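SusD-like carbohydrate binding protein (Bacteroides vulgatus, PDB 3LEW) probably binds carbohydrates at the outer membrane as a SusD-family protein, serving nutrient capture. Local coordinates at residues Arg217-Leu230 against Ile349-Asp362. Sequence-based numbering, arbitrary orientation. Where two conformers were deposited one is given.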
loop_
_atom_site.group_PDB
_atom_site.type_symbol
_atom_site.label_atom_id
_atom_site.label_comp_id
_atom_site.label_asym_id
_atom_site.label_seq_id
_atom_site.Cartn_x
_atom_site.Cartn_y
_atom_site.Cartn_z
ATOM N N ARG A 217 13.056 -8.037 7.544
ATOM C CA ARG A 217 14.364 -7.709 8.130
ATOM C C ARG A 217 15.522 -8.548 7.589
ATOM O O ARG A 217 16.517 -8.801 8.299
ATOM C CB ARG A 217 14.280 -7.729 9.686
ATOM C CG ARG A 217 13.093 -6.941 10.173
ATOM C CD ARG A 217 13.031 -6.801 11.729
ATOM N NE ARG A 217 14.061 -5.907 12.263
ATOM C CZ ARG A 217 13.974 -4.583 12.307
ATOM N NH1 ARG A 217 12.914 -3.967 11.847
ATOM N NH2 ARG A 217 14.980 -3.859 12.811
ATOM N N GLN A 218 15.364 -8.993 6.328
ATOM C CA GLN A 218 16.390 -9.707 5.567
ATOM C C GLN A 218 17.158 -8.674 4.740
ATOM O O GLN A 218 16.949 -8.531 3.526
ATOM C CB GLN A 218 15.723 -10.741 4.651
ATOM C CG GLN A 218 15.100 -11.891 5.437
ATOM C CD GLN A 218 16.140 -12.764 6.091
ATOM O OE1 GLN A 218 17.264 -12.847 5.633
ATOM N NE2 GLN A 218 15.775 -13.407 7.178
ATOM N N TRP A 219 17.989 -7.890 5.434
ATOM C CA TRP A 219 18.578 -6.690 4.845
ATOM C C TRP A 219 19.463 -7.024 3.642
ATOM O O TRP A 219 19.404 -6.334 2.632
ATOM C CB TRP A 219 19.383 -5.902 5.882
ATOM C CG TRP A 219 18.696 -5.708 7.202
ATOM C CD1 TRP A 219 19.167 -6.070 8.437
ATOM C CD2 TRP A 219 17.427 -5.085 7.426
ATOM N NE1 TRP A 219 18.259 -5.738 9.409
ATOM C CE2 TRP A 219 17.185 -5.122 8.818
ATOM C CE3 TRP A 219 16.465 -4.530 6.595
ATOM C CZ2 TRP A 219 16.029 -4.600 9.383
ATOM C CZ3 TRP A 219 15.315 -4.004 7.157
ATOM C CH2 TRP A 219 15.110 -4.071 8.555
ATOM N N GLU A 220 20.314 -8.045 3.777
ATOM C CA GLU A 220 21.218 -8.451 2.691
ATOM C C GLU A 220 20.427 -8.812 1.431
ATOM O O GLU A 220 20.747 -8.352 0.329
ATOM C CB GLU A 220 22.081 -9.622 3.127
ATOM C CG GLU A 220 23.363 -9.791 2.354
ATOM C CD GLU A 220 24.388 -8.716 2.748
ATOM O OE1 GLU A 220 24.973 -8.757 3.891
ATOM O OE2 GLU A 220 24.573 -7.834 1.908
ATOM N N LYS A 221 19.352 -9.587 1.599
ATOM C CA LYS A 221 18.495 -9.921 0.452
ATOM C C LYS A 221 17.808 -8.687 -0.148
ATOM O O LYS A 221 17.723 -8.553 -1.357
ATOM C CB LYS A 221 17.478 -10.963 0.858
ATOM C CG LYS A 221 18.046 -12.386 0.959
ATOM C CD LYS A 221 16.921 -13.415 1.127
ATOM C CE LYS A 221 17.528 -14.803 1.170
ATOM N NZ LYS A 221 16.528 -15.876 1.095
ATOM N N ALA A 222 17.297 -7.801 0.703
ATOM C CA ALA A 222 16.599 -6.590 0.252
ATOM C C ALA A 222 17.537 -5.730 -0.568
ATOM O O ALA A 222 17.166 -5.192 -1.618
ATOM C CB ALA A 222 16.039 -5.783 1.458
ATOM N N LYS A 223 18.764 -5.604 -0.086
ATOM C CA LYS A 223 19.819 -4.886 -0.840
ATOM C C LYS A 223 20.107 -5.572 -2.181
ATOM O O LYS A 223 20.228 -4.906 -3.225
ATOM C CB LYS A 223 21.101 -4.802 0.006
ATOM C CG LYS A 223 22.382 -4.452 -0.802
ATOM C CD LYS A 223 23.608 -4.344 0.046
ATOM C CE LYS A 223 24.886 -4.175 -0.793
ATOM N NZ LYS A 223 26.089 -3.896 0.052
ATOM N N THR A 224 20.259 -6.886 -2.153
ATOM C CA THR A 224 20.621 -7.652 -3.366
ATOM C C THR A 224 19.570 -7.513 -4.448
ATOM O O THR A 224 19.881 -7.191 -5.614
ATOM C CB THR A 224 20.836 -9.140 -3.055
ATOM O OG1 THR A 224 21.985 -9.264 -2.215
ATOM C CG2 THR A 224 21.031 -9.965 -4.343
ATOM N N TYR A 225 18.310 -7.693 -4.072
ATOM C CA TYR A 225 17.258 -7.668 -5.063
ATOM C C TYR A 225 16.982 -6.233 -5.538
ATOM O O TYR A 225 16.709 -6.011 -6.719
ATOM C CB TYR A 225 16.014 -8.360 -4.544
ATOM C CG TYR A 225 16.205 -9.844 -4.240
ATOM C CD1 TYR A 225 16.700 -10.712 -5.204
ATOM C CD2 TYR A 225 15.870 -10.365 -2.999
ATOM C CE1 TYR A 225 16.880 -12.067 -4.923
ATOM C CE2 TYR A 225 16.034 -11.715 -2.712
ATOM C CZ TYR A 225 16.535 -12.557 -3.662
ATOM O OH TYR A 225 16.742 -13.923 -3.421
ATOM N N SER A 226 17.029 -5.241 -4.637
ATOM C CA SER A 226 16.778 -3.852 -5.074
ATOM C C SER A 226 17.952 -3.312 -5.913
ATOM O O SER A 226 17.727 -2.533 -6.860
ATOM C CB SER A 226 16.444 -2.955 -3.867
ATOM O OG SER A 226 17.471 -2.969 -2.898
ATOM N N ASP A 227 19.188 -3.685 -5.580
ATOM C CA ASP A 227 20.325 -3.366 -6.449
ATOM C C ASP A 227 20.089 -3.920 -7.883
ATOM O O ASP A 227 20.306 -3.219 -8.876
ATOM C CB ASP A 227 21.631 -3.973 -5.889
ATOM C CG ASP A 227 22.359 -3.072 -4.857
ATOM O OD1 ASP A 227 22.049 -1.866 -4.676
ATOM O OD2 ASP A 227 23.330 -3.600 -4.254
ATOM N N LYS A 228 19.683 -5.181 -7.990
ATOM C CA LYS A 228 19.429 -5.814 -9.322
ATOM C C LYS A 228 18.385 -5.042 -10.091
ATOM O O LYS A 228 18.539 -4.813 -11.286
ATOM C CB LYS A 228 18.952 -7.264 -9.156
ATOM C CG LYS A 228 20.056 -8.269 -8.797
ATOM C CD LYS A 228 19.530 -9.717 -8.488
ATOM C CE LYS A 228 20.667 -10.763 -8.351
ATOM N NZ LYS A 228 21.092 -11.281 -9.675
ATOM N N LEU A 229 17.299 -4.663 -9.402
ATOM C CA LEU A 229 16.199 -3.892 -9.999
ATOM C C LEU A 229 16.715 -2.544 -10.494
ATOM O O LEU A 229 16.571 -2.208 -11.692
ATOM C CB LEU A 229 15.025 -3.752 -9.040
ATOM C CG LEU A 229 13.725 -3.280 -9.712
ATOM C CD1 LEU A 229 12.489 -3.595 -8.889
ATOM C CD2 LEU A 229 13.756 -1.783 -10.080
ATOM N N LEU A 230 17.439 -1.825 -9.648
ATOM C CA LEU A 230 17.905 -0.498 -10.058
ATOM C C LEU A 230 18.933 -0.545 -11.185
ATOM O O LEU A 230 19.027 0.425 -11.968
ATOM C CB LEU A 230 18.460 0.265 -8.864
ATOM C CG LEU A 230 17.470 0.655 -7.775
ATOM C CD1 LEU A 230 18.181 1.190 -6.505
ATOM C CD2 LEU A 230 16.434 1.668 -8.311
ATOM N N ILE A 349 11.709 1.653 -4.654
ATOM C CA ILE A 349 12.894 0.779 -4.737
ATOM C C ILE A 349 14.134 1.534 -4.305
ATOM O O ILE A 349 14.953 0.981 -3.583
ATOM C CB ILE A 349 13.069 0.157 -6.142
ATOM C CG1 ILE A 349 11.757 -0.497 -6.632
ATOM C CG2 ILE A 349 14.232 -0.831 -6.154
ATOM C CD1 ILE A 349 11.162 -1.559 -5.623
ATOM N N TYR A 350 14.256 2.811 -4.678
ATOM C CA TYR A 350 15.369 3.629 -4.163
ATOM C C TYR A 350 15.318 3.692 -2.630
ATOM O O TYR A 350 16.325 3.566 -1.950
ATOM C CB TYR A 350 15.298 5.068 -4.668
ATOM C CG TYR A 350 15.913 5.353 -6.016
ATOM C CD1 TYR A 350 15.216 5.115 -7.195
ATOM C CD2 TYR A 350 17.168 5.904 -6.104
ATOM C CE1 TYR A 350 15.750 5.411 -8.432
ATOM C CE2 TYR A 350 17.731 6.198 -7.358
ATOM C CZ TYR A 350 16.997 5.977 -8.520
ATOM O OH TYR A 350 17.576 6.309 -9.757
ATOM N N LEU A 351 14.118 3.873 -2.093
ATOM C CA LEU A 351 13.955 3.978 -0.632
ATOM C C LEU A 351 14.208 2.644 0.094
ATOM O O LEU A 351 14.819 2.644 1.149
ATOM C CB LEU A 351 12.551 4.490 -0.320
ATOM C CG LEU A 351 12.371 6.002 -0.609
ATOM C CD1 LEU A 351 10.864 6.297 -0.715
ATOM C CD2 LEU A 351 12.994 6.848 0.525
ATOM N N ILE A 352 13.764 1.520 -0.482
ATOM C CA ILE A 352 14.058 0.189 0.061
ATOM C C ILE A 352 15.587 -0.081 0.059
ATOM O O ILE A 352 16.131 -0.562 1.039
ATOM C CB ILE A 352 13.357 -0.952 -0.729
ATOM C CG1 ILE A 352 11.812 -0.914 -0.556
ATOM C CG2 ILE A 352 13.889 -2.367 -0.321
ATOM C CD1 ILE A 352 11.046 -1.711 -1.548
ATOM N N ASN A 353 16.216 0.192 -1.071
ATOM C CA ASN A 353 17.664 0.077 -1.203
ATOM C C ASN A 353 18.391 0.909 -0.131
ATOM O O ASN A 353 19.290 0.399 0.580
ATOM C CB ASN A 353 18.068 0.450 -2.621
ATOM C CG ASN A 353 19.484 0.086 -2.945
ATOM O OD1 ASN A 353 20.338 0.976 -3.010
ATOM N ND2 ASN A 353 19.762 -1.227 -3.205
ATOM N N ALA A 354 17.994 2.177 0.015
ATOM C CA ALA A 354 18.561 3.034 1.066
ATOM C C ALA A 354 18.393 2.468 2.462
ATOM O O ALA A 354 19.339 2.406 3.236
ATOM C CB ALA A 354 18.003 4.475 1.003
ATOM N N GLU A 355 17.197 2.019 2.793
ATOM C CA GLU A 355 16.934 1.510 4.136
ATOM C C GLU A 355 17.683 0.197 4.451
ATOM O O GLU A 355 18.249 0.034 5.538
ATOM C CB GLU A 355 15.413 1.341 4.346
ATOM C CG GLU A 355 15.093 0.968 5.771
ATOM C CD GLU A 355 13.591 0.934 6.103
ATOM O OE1 GLU A 355 12.769 1.509 5.342
ATOM O OE2 GLU A 355 13.271 0.359 7.200
ATOM N N ALA A 356 17.694 -0.738 3.492
ATOM C CA ALA A 356 18.426 -1.973 3.676
ATOM C C ALA A 356 19.910 -1.655 3.893
ATOM O O ALA A 356 20.552 -2.176 4.807
ATOM C CB ALA A 356 18.245 -2.867 2.460
ATOM N N LYS A 357 20.438 -0.760 3.072
ATOM C CA LYS A 357 21.837 -0.368 3.232
ATOM C C LYS A 357 22.147 0.314 4.613
ATOM O O LYS A 357 23.222 0.103 5.185
ATOM C CB LYS A 357 22.291 0.485 2.043
ATOM C CG LYS A 357 22.490 -0.357 0.786
ATOM C CD LYS A 357 22.701 0.483 -0.454
ATOM C CE LYS A 357 23.065 -0.427 -1.650
ATOM N NZ LYS A 357 23.090 0.383 -2.946
ATOM N N ALA A 358 21.220 1.110 5.122
ATOM C CA ALA A 358 21.367 1.765 6.444
ATOM C C ALA A 358 21.489 0.701 7.535
ATOM O O ALA A 358 22.376 0.772 8.364
ATOM C CB ALA A 358 20.200 2.715 6.734
ATOM N N HIS A 359 20.660 -0.331 7.466
ATOM C CA HIS A 359 20.749 -1.459 8.405
ATOM C C HIS A 359 22.031 -2.249 8.290
ATOM O O HIS A 359 22.508 -2.795 9.280
ATOM C CB HIS A 359 19.549 -2.411 8.266
ATOM C CG HIS A 359 18.323 -1.909 8.955
ATOM N ND1 HIS A 359 18.208 -1.918 10.331
ATOM C CD2 HIS A 359 17.202 -1.331 8.484
ATOM C CE1 HIS A 359 17.042 -1.399 10.667
ATOM N NE2 HIS A 359 16.418 -1.021 9.574
ATOM N N LEU A 360 22.593 -2.313 7.084
ATOM C CA LEU A 360 23.846 -3.005 6.828
ATOM C C LEU A 360 25.097 -2.137 7.061
ATOM O O LEU A 360 26.223 -2.596 6.882
ATOM C CB LEU A 360 23.854 -3.500 5.381
ATOM C CG LEU A 360 22.853 -4.617 5.054
ATOM C CD1 LEU A 360 22.835 -4.880 3.554
ATOM C CD2 LEU A 360 23.230 -5.892 5.793
ATOM N N ASN A 361 24.884 -0.872 7.427
ATOM C CA ASN A 361 25.957 0.110 7.534
ATOM C C ASN A 361 26.781 0.317 6.279
ATOM O O ASN A 361 27.986 0.567 6.327
ATOM C CB ASN A 361 26.793 -0.158 8.761
ATOM C CG ASN A 361 26.327 0.690 9.894
ATOM O OD1 ASN A 361 25.531 0.244 10.722
ATOM N ND2 ASN A 361 26.746 1.968 9.890
ATOM N N ASP A 362 26.079 0.216 5.163
ATOM C CA ASP A 362 26.642 0.445 3.819
ATOM C C ASP A 362 26.533 1.951 3.507
ATOM O O ASP A 362 25.426 2.487 3.408
ATOM C CB ASP A 362 25.873 -0.402 2.816
ATOM C CG ASP A 362 26.381 -0.260 1.385
ATOM O OD1 ASP A 362 27.027 0.758 1.069
ATOM O OD2 ASP A 362 26.048 -1.139 0.556
HETATM O O HOH W 1 25.179 -1.695 -3.960
#
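The indole of Trp-219 carries the imidazole of His-359 on one face in an offset stack, planes 2° apart and the centroids of the six-membered ring and the imidazole 3.6 Å from each other, while His-359 CB sits squarely over the five-membered ring. The backbone CA of Arg-217 covers the opposite indole face toward its rim, and the Arg-217 chain bends at chi3, setting CZ at the indole edge, in plane, with Trp-219 CZ2 over the centre of one guanidinium face. Leu-230 CD2 lies over one face of the Tyr-350 ring, whose hydroxyl is hydrogen-bonded to Asn-234 O. With an alanine at Trp-219 the indole is gone, which would probably leave the His-359 ring without its stacking partner and open a gap between it and Arg-217. Helices 219-230 and 349-359 run roughly antiparallel (145°), consistent with the TPR-related helical scaffold of the SusD family; their axes come within 8.4 Å, and the small Ala-222 and Ala-356 meet CB to CB. Further along, Asn-353 is a polar knob among Lys-223, Ser-226, Asp-227 and Leu-230. With CG anti to the backbone N (chi1 -168°), its ND2 donates to Ser-226 OG at 2.9 Å and to Asp-227 OD1 at 2.8 Å. Lys-357 NZ donates to the syn lone pair of Asp-227 OD1 in a salt bridge and forms another with Asp-364. Lys-223, fully extended, passes Leu-360 CD1 and ends in a salt bridge, NZ to Asp-362 OD2, at 2.8 Å.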